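Local atomic coordinates of ferric-siderophore receptor protein (Streptomyces coelicolor, PDB entry 2X4L), a protein that probably binds ferric siderophores outside the cytoplasmic membrane and hands them to an uptake transporter, as solute-binding proteins of its family do. Residues P28-G36 with R158-L166; V147-P155 with N217-A227. All coordinates share one frame; numbering follows the deposited sequence.

Contact 1: P28-G36 with R158-L166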
loop_
_atom_site.group_PDB
_atom_site.type_symbol
_atom_site.label_atom_id
_atom_site.label_comp_id
_atom_site.label_asym_id
_atom_site.label_seq_id
_atom_site.Cartn_x
_atom_site.Cartn_y
_atom_site.Cartn_z
ATOM N N PRO A 28 11.667 -20.810 -20.343
ATOM C CA PRO A 28 10.319 -20.183 -20.390
ATOM C C PRO A 28 9.881 -19.711 -19.027
ATOM O O PRO A 28 10.310 -20.255 -17.988
ATOM C CB PRO A 28 9.380 -21.336 -20.726
ATOM C CG PRO A 28 10.261 -22.649 -20.494
ATOM C CD PRO A 28 11.661 -22.223 -20.746
ATOM N N TRP A 29 8.985 -18.740 -19.041
ATOM C CA TRP A 29 8.480 -18.168 -17.810
ATOM C C TRP A 29 6.981 -18.203 -17.806
ATOM O O TRP A 29 6.351 -17.839 -18.828
ATOM C CB TRP A 29 8.890 -16.664 -17.813
ATOM C CG TRP A 29 8.275 -15.863 -16.625
ATOM C CD1 TRP A 29 8.669 -15.892 -15.285
ATOM C CD2 TRP A 29 7.182 -14.930 -16.671
ATOM N NE1 TRP A 29 7.923 -15.040 -14.556
ATOM C CE2 TRP A 29 6.982 -14.473 -15.364
ATOM C CE3 TRP A 29 6.336 -14.452 -17.695
ATOM C CZ2 TRP A 29 6.022 -13.530 -15.053
ATOM C CZ3 TRP A 29 5.347 -13.430 -17.346
ATOM C CH2 TRP A 29 5.204 -13.051 -16.055
ATOM N N SER A 30 6.394 -18.590 -16.665
ATOM C CA SER A 30 4.933 -18.682 -16.538
ATOM C C SER A 30 4.545 -18.072 -15.175
ATOM O O SER A 30 5.222 -18.285 -14.136
ATOM C CB SER A 30 4.551 -20.171 -16.666
ATOM O OG SER A 30 3.177 -20.343 -16.471
ATOM N N PHE A 31 3.446 -17.334 -15.126
ATOM C CA PHE A 31 2.895 -16.933 -13.840
ATOM C C PHE A 31 1.383 -16.825 -13.914
ATOM O O PHE A 31 0.845 -16.135 -14.793
ATOM C CB PHE A 31 3.458 -15.566 -13.435
ATOM C CG PHE A 31 3.101 -15.178 -12.010
ATOM C CD1 PHE A 31 3.753 -15.814 -10.949
ATOM C CD2 PHE A 31 2.153 -14.162 -11.734
ATOM C CE1 PHE A 31 3.454 -15.478 -9.630
ATOM C CE2 PHE A 31 1.811 -13.917 -10.459
ATOM C CZ PHE A 31 2.477 -14.460 -9.400
ATOM N N LYS A 32 0.683 -17.405 -12.962
ATOM C CA LYS A 32 -0.767 -17.302 -12.898
ATOM C C LYS A 32 -1.091 -16.203 -11.850
ATOM O O LYS A 32 -0.753 -16.364 -10.689
ATOM C CB LYS A 32 -1.372 -18.640 -12.538
ATOM C CG LYS A 32 -2.926 -18.577 -12.463
ATOM C CD LYS A 32 -3.538 -20.005 -12.032
ATOM C CE LYS A 32 -5.049 -19.909 -11.752
ATOM N NZ LYS A 32 -5.921 -20.138 -12.984
ATOM N N ASP A 33 -1.690 -15.105 -12.273
ATOM C CA ASP A 33 -1.950 -14.015 -11.336
ATOM C C ASP A 33 -3.277 -14.100 -10.568
ATOM O O ASP A 33 -3.962 -15.166 -10.615
ATOM C CB ASP A 33 -1.864 -12.629 -12.058
ATOM C CG ASP A 33 -3.118 -12.299 -12.927
ATOM O OD1 ASP A 33 -4.078 -13.121 -12.928
ATOM O OD2 ASP A 33 -3.207 -11.228 -13.504
ATOM N N ASP A 34 -3.626 -13.053 -9.852
ATOM C CA ASP A 34 -4.790 -13.124 -8.936
ATOM C C ASP A 34 -6.110 -12.829 -9.611
ATOM O O ASP A 34 -7.203 -12.815 -8.918
ATOM C CB ASP A 34 -4.613 -12.175 -7.756
ATOM C CG ASP A 34 -3.546 -12.669 -6.828
ATOM O OD1 ASP A 34 -3.284 -13.916 -6.756
ATOM O OD2 ASP A 34 -3.051 -11.815 -6.068
ATOM N N ARG A 35 -6.063 -12.632 -10.935
ATOM C CA ARG A 35 -7.266 -12.623 -11.721
ATOM C C ARG A 35 -7.459 -14.038 -12.249
ATOM O O ARG A 35 -8.367 -14.283 -13.012
ATOM C CB ARG A 35 -7.164 -11.675 -12.927
ATOM C CG ARG A 35 -7.056 -10.197 -12.494
ATOM C CD ARG A 35 -6.838 -9.345 -13.705
ATOM N NE ARG A 35 -5.587 -9.684 -14.344
ATOM C CZ ARG A 35 -5.107 -9.153 -15.472
ATOM N NH1 ARG A 35 -5.759 -8.243 -16.143
ATOM N NH2 ARG A 35 -3.932 -9.619 -15.945
ATOM N N GLY A 36 -6.527 -14.964 -11.979
ATOM C CA GLY A 36 -6.671 -16.337 -12.526
ATOM C C GLY A 36 -6.107 -16.503 -13.963
ATOM O O GLY A 36 -6.246 -17.578 -14.600
ATOM N N ARG A 158 2.349 -13.778 -2.524
ATOM C CA ARG A 158 2.060 -13.844 -4.010
ATOM C C ARG A 158 3.186 -13.015 -4.744
ATOM O O ARG A 158 3.771 -13.397 -5.785
ATOM C CB ARG A 158 0.674 -13.299 -4.372
ATOM C CG ARG A 158 -0.551 -14.159 -3.864
ATOM C CD ARG A 158 -0.591 -15.500 -4.609
ATOM N NE ARG A 158 -1.173 -15.285 -5.946
ATOM C CZ ARG A 158 -0.707 -15.758 -7.086
ATOM N NH1 ARG A 158 0.431 -16.494 -7.162
ATOM N NH2 ARG A 158 -1.415 -15.493 -8.163
ATOM N N MET A 159 3.510 -11.818 -4.211
ATOM C CA MET A 159 4.591 -10.985 -4.777
ATOM C C MET A 159 5.978 -11.643 -4.674
ATOM O O MET A 159 6.829 -11.503 -5.577
ATOM C CB MET A 159 4.604 -9.618 -4.075
ATOM C CG MET A 159 5.577 -8.575 -4.757
ATOM S SD MET A 159 5.092 -8.165 -6.483
ATOM C CE MET A 159 3.738 -7.063 -6.128
ATOM N N TRP A 160 6.231 -12.329 -3.540
ATOM C CA TRP A 160 7.443 -13.115 -3.399
ATOM C C TRP A 160 7.544 -14.191 -4.468
ATOM O O TRP A 160 8.610 -14.344 -5.113
ATOM C CB TRP A 160 7.418 -13.684 -2.004
ATOM C CG TRP A 160 8.358 -14.750 -1.666
ATOM C CD1 TRP A 160 8.443 -15.989 -2.228
ATOM C CD2 TRP A 160 9.272 -14.738 -0.582
ATOM N NE1 TRP A 160 9.436 -16.703 -1.657
ATOM C CE2 TRP A 160 9.945 -15.980 -0.605
ATOM C CE3 TRP A 160 9.641 -13.775 0.360
ATOM C CZ2 TRP A 160 10.956 -16.312 0.301
ATOM C CZ3 TRP A 160 10.622 -14.101 1.289
ATOM C CH2 TRP A 160 11.280 -15.377 1.247
ATOM N N GLU A 161 6.461 -14.935 -4.684
ATOM C CA GLU A 161 6.476 -15.956 -5.746
ATOM C C GLU A 161 6.773 -15.304 -7.110
ATOM O O GLU A 161 7.521 -15.904 -7.926
ATOM C CB GLU A 161 5.122 -16.704 -5.776
ATOM C CG GLU A 161 4.934 -17.483 -4.479
ATOM C CD GLU A 161 3.491 -17.946 -4.155
ATOM O OE1 GLU A 161 2.556 -17.705 -4.955
ATOM O OE2 GLU A 161 3.325 -18.655 -3.086
ATOM N N LEU A 162 6.140 -14.147 -7.387
ATOM C CA LEU A 162 6.355 -13.492 -8.668
ATOM C C LEU A 162 7.805 -13.063 -8.794
ATOM O O LEU A 162 8.461 -13.353 -9.809
ATOM C CB LEU A 162 5.423 -12.266 -8.710
ATOM C CG LEU A 162 5.598 -11.339 -9.941
ATOM C CD1 LEU A 162 5.392 -12.149 -11.223
ATOM C CD2 LEU A 162 4.571 -10.228 -9.889
ATOM N N ALA A 163 8.359 -12.453 -7.756
ATOM C CA ALA A 163 9.737 -12.032 -7.844
ATOM C C ALA A 163 10.738 -13.189 -8.099
ATOM O O ALA A 163 11.620 -13.075 -8.954
ATOM C CB ALA A 163 10.086 -11.281 -6.546
ATOM N N GLU A 164 10.555 -14.307 -7.404
ATOM C CA GLU A 164 11.380 -15.521 -7.634
ATOM C C GLU A 164 11.253 -16.017 -9.075
ATOM O O GLU A 164 12.284 -16.345 -9.725
ATOM C CB GLU A 164 11.166 -16.628 -6.578
ATOM C CG GLU A 164 12.323 -17.700 -6.661
ATOM C CD GLU A 164 12.137 -18.902 -5.703
ATOM O OE1 GLU A 164 11.523 -18.672 -4.675
ATOM O OE2 GLU A 164 12.543 -20.088 -5.979
ATOM N N SER A 165 10.038 -15.979 -9.632
ATOM C CA SER A 165 9.857 -16.439 -11.037
ATOM C C SER A 165 10.611 -15.540 -12.007
ATOM O O SER A 165 11.061 -15.970 -13.056
ATOM C CB SER A 165 8.382 -16.395 -11.378
ATOM O OG SER A 165 7.866 -15.108 -11.722
ATOM N N LEU A 166 10.742 -14.275 -11.645
ATOM C CA LEU A 166 11.455 -13.309 -12.474
ATOM C C LEU A 166 13.000 -13.282 -12.272
ATOM O O LEU A 166 13.709 -12.468 -12.929
ATOM C CB LEU A 166 10.854 -11.877 -12.238
ATOM C CG LEU A 166 9.392 -11.776 -12.645
ATOM C CD1 LEU A 166 8.865 -10.449 -12.129
ATOM C CD2 LEU A 166 9.292 -11.805 -14.141
HETATM O O HOH W 1 0.990 -18.049 -9.290
#

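Contact 2: V147-P155 with N217-A227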
loop_
_atom_site.group_PDB
_atom_site.type_symbol
_atom_site.label_atom_id
_atom_site.label_comp_id
_atom_site.label_asym_id
_atom_site.label_seq_id
_atom_site.Cartn_x
_atom_site.Cartn_y
_atom_site.Cartn_z
ATOM N N VAL A 147 -4.897 -6.945 -3.796
ATOM C CA VAL A 147 -4.856 -6.355 -2.456
ATOM C C VAL A 147 -6.298 -5.954 -2.015
ATOM O O VAL A 147 -6.482 -4.870 -1.351
ATOM C CB VAL A 147 -3.889 -5.155 -2.370
ATOM C CG1 VAL A 147 -2.467 -5.610 -2.574
ATOM C CG2 VAL A 147 -4.240 -4.074 -3.427
ATOM N N PHE A 148 -7.242 -6.806 -2.373
ATOM C CA PHE A 148 -8.690 -6.628 -2.031
ATOM C C PHE A 148 -9.140 -7.704 -1.038
ATOM O O PHE A 148 -9.057 -8.880 -1.374
ATOM C CB PHE A 148 -9.567 -6.723 -3.318
ATOM C CG PHE A 148 -11.047 -6.528 -3.056
ATOM C CD1 PHE A 148 -11.592 -5.427 -2.341
ATOM C CD2 PHE A 148 -11.926 -7.467 -3.557
ATOM C CE1 PHE A 148 -12.965 -5.330 -2.141
ATOM C CE2 PHE A 148 -13.270 -7.382 -3.333
ATOM C CZ PHE A 148 -13.808 -6.335 -2.629
ATOM N N ASP A 149 -9.653 -7.296 0.133
ATOM C CA ASP A 149 -10.535 -8.242 0.886
ATOM C C ASP A 149 -9.740 -9.485 1.264
ATOM O O ASP A 149 -10.180 -10.659 1.095
ATOM C CB ASP A 149 -11.803 -8.583 0.079
ATOM C CG ASP A 149 -12.944 -9.079 0.965
ATOM O OD1 ASP A 149 -12.917 -8.989 2.193
ATOM O OD2 ASP A 149 -13.916 -9.644 0.352
ATOM N N ARG A 150 -8.557 -9.253 1.810
ATOM C CA ARG A 150 -7.692 -10.330 2.301
ATOM C C ARG A 150 -6.630 -9.729 3.232
ATOM O O ARG A 150 -6.482 -8.509 3.268
ATOM C CB ARG A 150 -7.005 -11.072 1.161
ATOM C CG ARG A 150 -6.066 -10.151 0.350
ATOM C CD ARG A 150 -5.696 -10.716 -1.070
ATOM N NE ARG A 150 -6.887 -10.946 -1.845
ATOM C CZ ARG A 150 -6.910 -11.833 -2.862
ATOM N NH1 ARG A 150 -5.832 -12.539 -3.179
ATOM N NH2 ARG A 150 -8.043 -12.016 -3.552
ATOM N N GLN A 151 -5.865 -10.563 3.962
ATOM C CA GLN A 151 -4.830 -10.061 4.793
ATOM C C GLN A 151 -3.547 -9.932 4.050
ATOM O O GLN A 151 -3.275 -10.659 3.112
ATOM C CB GLN A 151 -4.605 -11.003 5.979
ATOM C CG GLN A 151 -5.830 -10.994 6.933
ATOM C CD GLN A 151 -5.668 -11.957 8.060
ATOM O OE1 GLN A 151 -4.574 -12.204 8.555
ATOM N NE2 GLN A 151 -6.821 -12.445 8.561
ATOM N N LEU A 152 -2.757 -8.979 4.510
ATOM C CA LEU A 152 -1.485 -8.596 3.916
ATOM C C LEU A 152 -0.533 -9.760 3.592
ATOM O O LEU A 152 0.194 -9.700 2.691
ATOM C CB LEU A 152 -0.796 -7.615 4.842
ATOM C CG LEU A 152 0.510 -6.961 4.469
ATOM C CD1 LEU A 152 0.403 -6.142 3.160
ATOM C CD2 LEU A 152 1.182 -6.186 5.579
ATOM N N THR A 153 -0.557 -10.788 4.413
ATOM C CA THR A 153 0.360 -11.891 4.224
ATOM C C THR A 153 0.114 -12.578 2.870
ATOM O O THR A 153 1.009 -13.114 2.321
ATOM C CB THR A 153 0.211 -12.905 5.391
ATOM O OG1 THR A 153 -1.149 -13.067 5.621
ATOM C CG2 THR A 153 0.882 -12.372 6.652
ATOM N N GLN A 154 -1.122 -12.493 2.385
ATOM C CA GLN A 154 -1.501 -13.047 1.092
ATOM C C GLN A 154 -0.675 -12.435 -0.033
ATOM O O GLN A 154 0.216 -13.088 -0.575
ATOM C CB GLN A 154 -2.992 -12.826 0.831
ATOM C CG GLN A 154 -3.498 -13.464 -0.453
ATOM C CD GLN A 154 -4.740 -14.305 -0.237
ATOM O OE1 GLN A 154 -5.486 -14.096 0.721
ATOM N NE2 GLN A 154 -4.970 -15.262 -1.128
ATOM N N PRO A 155 -0.967 -11.186 -0.388
ATOM C CA PRO A 155 -0.215 -10.541 -1.465
ATOM C C PRO A 155 1.279 -10.496 -1.212
ATOM O O PRO A 155 2.006 -10.429 -2.160
ATOM C CB PRO A 155 -0.843 -9.146 -1.531
ATOM C CG PRO A 155 -1.470 -8.923 -0.162
ATOM C CD PRO A 155 -2.009 -10.297 0.148
ATOM N N ASN A 217 -12.138 -3.852 7.291
ATOM C CA ASN A 217 -12.537 -4.743 6.207
ATOM C C ASN A 217 -12.212 -4.191 4.820
ATOM O O ASN A 217 -12.534 -3.045 4.507
ATOM C CB ASN A 217 -14.029 -5.069 6.303
ATOM C CG ASN A 217 -14.447 -6.175 5.355
ATOM O OD1 ASN A 217 -13.831 -7.241 5.315
ATOM N ND2 ASN A 217 -15.499 -5.927 4.584
ATOM N N LEU A 218 -11.559 -5.009 4.000
ATOM C CA LEU A 218 -11.257 -4.630 2.624
ATOM C C LEU A 218 -9.800 -4.226 2.399
ATOM O O LEU A 218 -9.288 -4.339 1.285
ATOM C CB LEU A 218 -12.186 -3.502 2.167
ATOM C CG LEU A 218 -13.659 -3.871 1.978
ATOM C CD1 LEU A 218 -14.336 -2.906 1.017
ATOM C CD2 LEU A 218 -13.795 -5.305 1.489
ATOM N N SER A 219 -9.144 -3.711 3.433
ATOM C CA SER A 219 -7.757 -3.270 3.300
ATOM C C SER A 219 -6.819 -4.383 3.740
ATOM O O SER A 219 -7.086 -5.059 4.734
ATOM C CB SER A 219 -7.511 -2.011 4.132
ATOM O OG SER A 219 -8.208 -0.900 3.596
ATOM N N VAL A 220 -5.725 -4.589 3.009
ATOM C CA VAL A 220 -4.814 -5.721 3.377
ATOM C C VAL A 220 -4.075 -5.469 4.658
ATOM O O VAL A 220 -3.815 -6.394 5.459
ATOM C CB VAL A 220 -3.870 -6.130 2.202
ATOM C CG1 VAL A 220 -4.801 -6.677 1.095
ATOM C CG2 VAL A 220 -3.007 -5.005 1.773
ATOM N N ASP A 221 -3.640 -4.231 4.866
ATOM C CA ASP A 221 -2.909 -3.886 6.096
ATOM C C ASP A 221 -3.817 -3.983 7.298
ATOM O O ASP A 221 -3.481 -4.661 8.297
ATOM C CB ASP A 221 -2.148 -2.557 5.991
ATOM C CG ASP A 221 -3.078 -1.367 5.748
ATOM O OD1 ASP A 221 -4.125 -1.533 5.060
ATOM O OD2 ASP A 221 -2.698 -0.286 6.264
ATOM N N LEU A 222 -4.940 -3.272 7.243
ATOM C CA LEU A 222 -5.834 -3.222 8.399
ATOM C C LEU A 222 -6.390 -4.570 8.747
ATOM O O LEU A 222 -6.548 -4.867 9.906
ATOM C CB LEU A 222 -6.936 -2.170 8.221
ATOM C CG LEU A 222 -6.451 -0.792 7.858
ATOM C CD1 LEU A 222 -7.695 0.149 7.750
ATOM C CD2 LEU A 222 -5.444 -0.267 8.901
ATOM N N GLU A 223 -6.727 -5.415 7.736
ATOM C CA GLU A 223 -7.288 -6.738 8.050
ATOM C C GLU A 223 -6.232 -7.534 8.782
ATOM O O GLU A 223 -6.566 -8.292 9.754
ATOM C CB GLU A 223 -7.708 -7.488 6.752
ATOM C CG GLU A 223 -9.040 -7.001 6.232
ATOM C CD GLU A 223 -9.640 -8.012 5.292
ATOM O OE1 GLU A 223 -9.208 -9.243 5.332
ATOM O OE2 GLU A 223 -10.573 -7.619 4.504
ATOM N N TYR A 224 -4.954 -7.386 8.404
ATOM C CA TYR A 224 -3.917 -8.162 9.072
ATOM C C TYR A 224 -3.699 -7.615 10.521
ATOM O O TYR A 224 -3.646 -8.409 11.473
ATOM C CB TYR A 224 -2.597 -8.094 8.269
ATOM C CG TYR A 224 -1.499 -8.937 8.825
ATOM C CD1 TYR A 224 -1.693 -10.236 9.149
ATOM C CD2 TYR A 224 -0.163 -8.410 8.933
ATOM C CE1 TYR A 224 -0.649 -11.054 9.568
ATOM C CE2 TYR A 224 0.833 -9.215 9.456
ATOM C CZ TYR A 224 0.626 -10.528 9.679
ATOM O OH TYR A 224 1.645 -11.457 10.158
ATOM N N PHE A 225 -3.601 -6.308 10.647
ATOM C CA PHE A 225 -3.406 -5.696 11.989
ATOM C C PHE A 225 -4.571 -6.121 12.925
ATOM O O PHE A 225 -4.359 -6.471 14.113
ATOM C CB PHE A 225 -3.364 -4.145 11.921
ATOM C CG PHE A 225 -2.282 -3.595 11.061
ATOM C CD1 PHE A 225 -1.123 -4.288 10.791
ATOM C CD2 PHE A 225 -2.496 -2.321 10.519
ATOM C CE1 PHE A 225 -0.111 -3.732 9.939
ATOM C CE2 PHE A 225 -1.560 -1.733 9.692
ATOM C CZ PHE A 225 -0.372 -2.399 9.429
ATOM N N LYS A 226 -5.792 -6.101 12.404
ATOM C CA LYS A 226 -6.966 -6.577 13.179
ATOM C C LYS A 226 -6.842 -8.040 13.601
ATOM O O LYS A 226 -7.117 -8.390 14.743
ATOM C CB LYS A 226 -8.270 -6.355 12.392
ATOM C CG LYS A 226 -9.514 -6.789 13.209
ATOM C CD LYS A 226 -10.858 -6.431 12.589
ATOM C CE LYS A 226 -12.096 -6.329 13.652
ATOM N NZ LYS A 226 -12.345 -5.045 14.478
ATOM N N ALA A 227 -6.387 -8.875 12.678
ATOM C CA ALA A 227 -6.199 -10.317 12.963
ATOM C C ALA A 227 -5.170 -10.504 14.059
ATOM O O ALA A 227 -5.281 -11.486 14.841
ATOM C CB ALA A 227 -5.782 -11.015 11.655
HETATM O O HOH W 2 -5.643 -3.088 0.501
HETATM O O HOH W 3 -11.036 -10.915 4.106
HETATM O O HOH W 4 -9.507 -10.733 7.580
#

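Contact 1: P28-G36 with R158-L166
Arg158 reaches from its helix to the end of strand 29-32 and grips Asp34 side-on, NE and NH2 both donating to the one oxygen OD1. Arg158 NE lies 2.6 Å from Asp34 OD1, on its syn side, while NH2 meets the same atom from above the carboxylate plane, the two flat groups being turned 54° apart. Arg158 NH2 also gives a nearly straight bond (174°) to Lys32 O, 2.8 Å away and on a lone pair. The chain, bent at chi2 and chi3, turns the guanidinium edge toward Asp34 and Lys32 O, with Arg158 NH1 left facing Glu161 OE1 at 3.3 Å. A water bridges NH1 and Lys32 O. At the other end of the strand, Trp29 NE1 donates in its ring plane to Ser165 OG at 2.8 Å; that hydroxyl spends its own proton on Leu162 O. Between these polar ends sits Phe31, with Leu162 CD1 3.8 Å from its ring centroid and 7° off the normal, a CH-pi contact. Leu166 CD2 packs against the indole, 3.7 Å from Trp29 CE2. An alanine in place of Arg158 removes the guanidinium, and Asp34 OD1 would probably be left without its charge partner, Lys32 O reduced to the water bond and Glu161 OE1 without its mate. Asp34 OD2 bonds to Ser146 N, so this carboxylate links helix 153-165 to strand 142-146, and Arg158 is bonded to two acids, which probably share its charge.

Contact 2: V147-P155 with N217-A227
Val220 is tightly wedged between Val147, Arg150 and Leu152. Val220 CG1, anti to the carbonyl carbon (chi1 -65°), faces Arg150 and lies 3.9 Å from Val147 CB, leaving CG2 to meet Leu152 CD1, the side chains nearly at a right angle. Val220 CA points its hydrogen at Arg150 O, 3.3 Å away (164° at the hydrogen), and Leu152 N makes a weak bond to Val220 O. A single water enters this half, donating to Val147 O at 2.7 Å and accepting from Val220 N. Thr153 CG2 sits over one face of the Tyr224 ring, 3.5 Å from Tyr224 CE1, whereas Gln151 OE1 lies in the ring plane at its edge. The contact joins the two lobes of the binding-protein fold: strand 142-146 of the parallel sheet runs into 147-155, which meets helix 220-227 beside the mixed sheet. Toward Asp149 the fit is looser, with two waters at Glu223 OE1. Asp149 N donates to Leu218 O at 3.2 Å, but Asp149 OD1 and Glu223 OE2 are like charges 3.6 Å apart, their carboxylates almost perpendicular (86°). Glu223 OE2 accepts from Leu218 N through its anti lone pair; one water, 2.7 Å from Glu223 OE1, weakly accepts from Gln151 NE2.

In the fold
Helix 153-165 serves both contacts: its N-terminal part, with the loop before it, belongs to contact 2 and its later turns to contact 1, with the two centres about 20 Å apart. The segments alternate along the chain, in the order 28-36, 147-155, 158-166, 217-227. Contact 1 is peripheral, about 19 Å from the centre of the chain, and fastens the N-terminal strand 29-32, paired with 38-41, beside the five-stranded parallel sheet. Contact 2 lies about 10 Å from that centre, where this lobe meets the one built on the mixed sheet. The helix therefore connects the N-terminal hairpin with the interface between lobes, the region in which solute-binding proteins of this family generally hold their ligand.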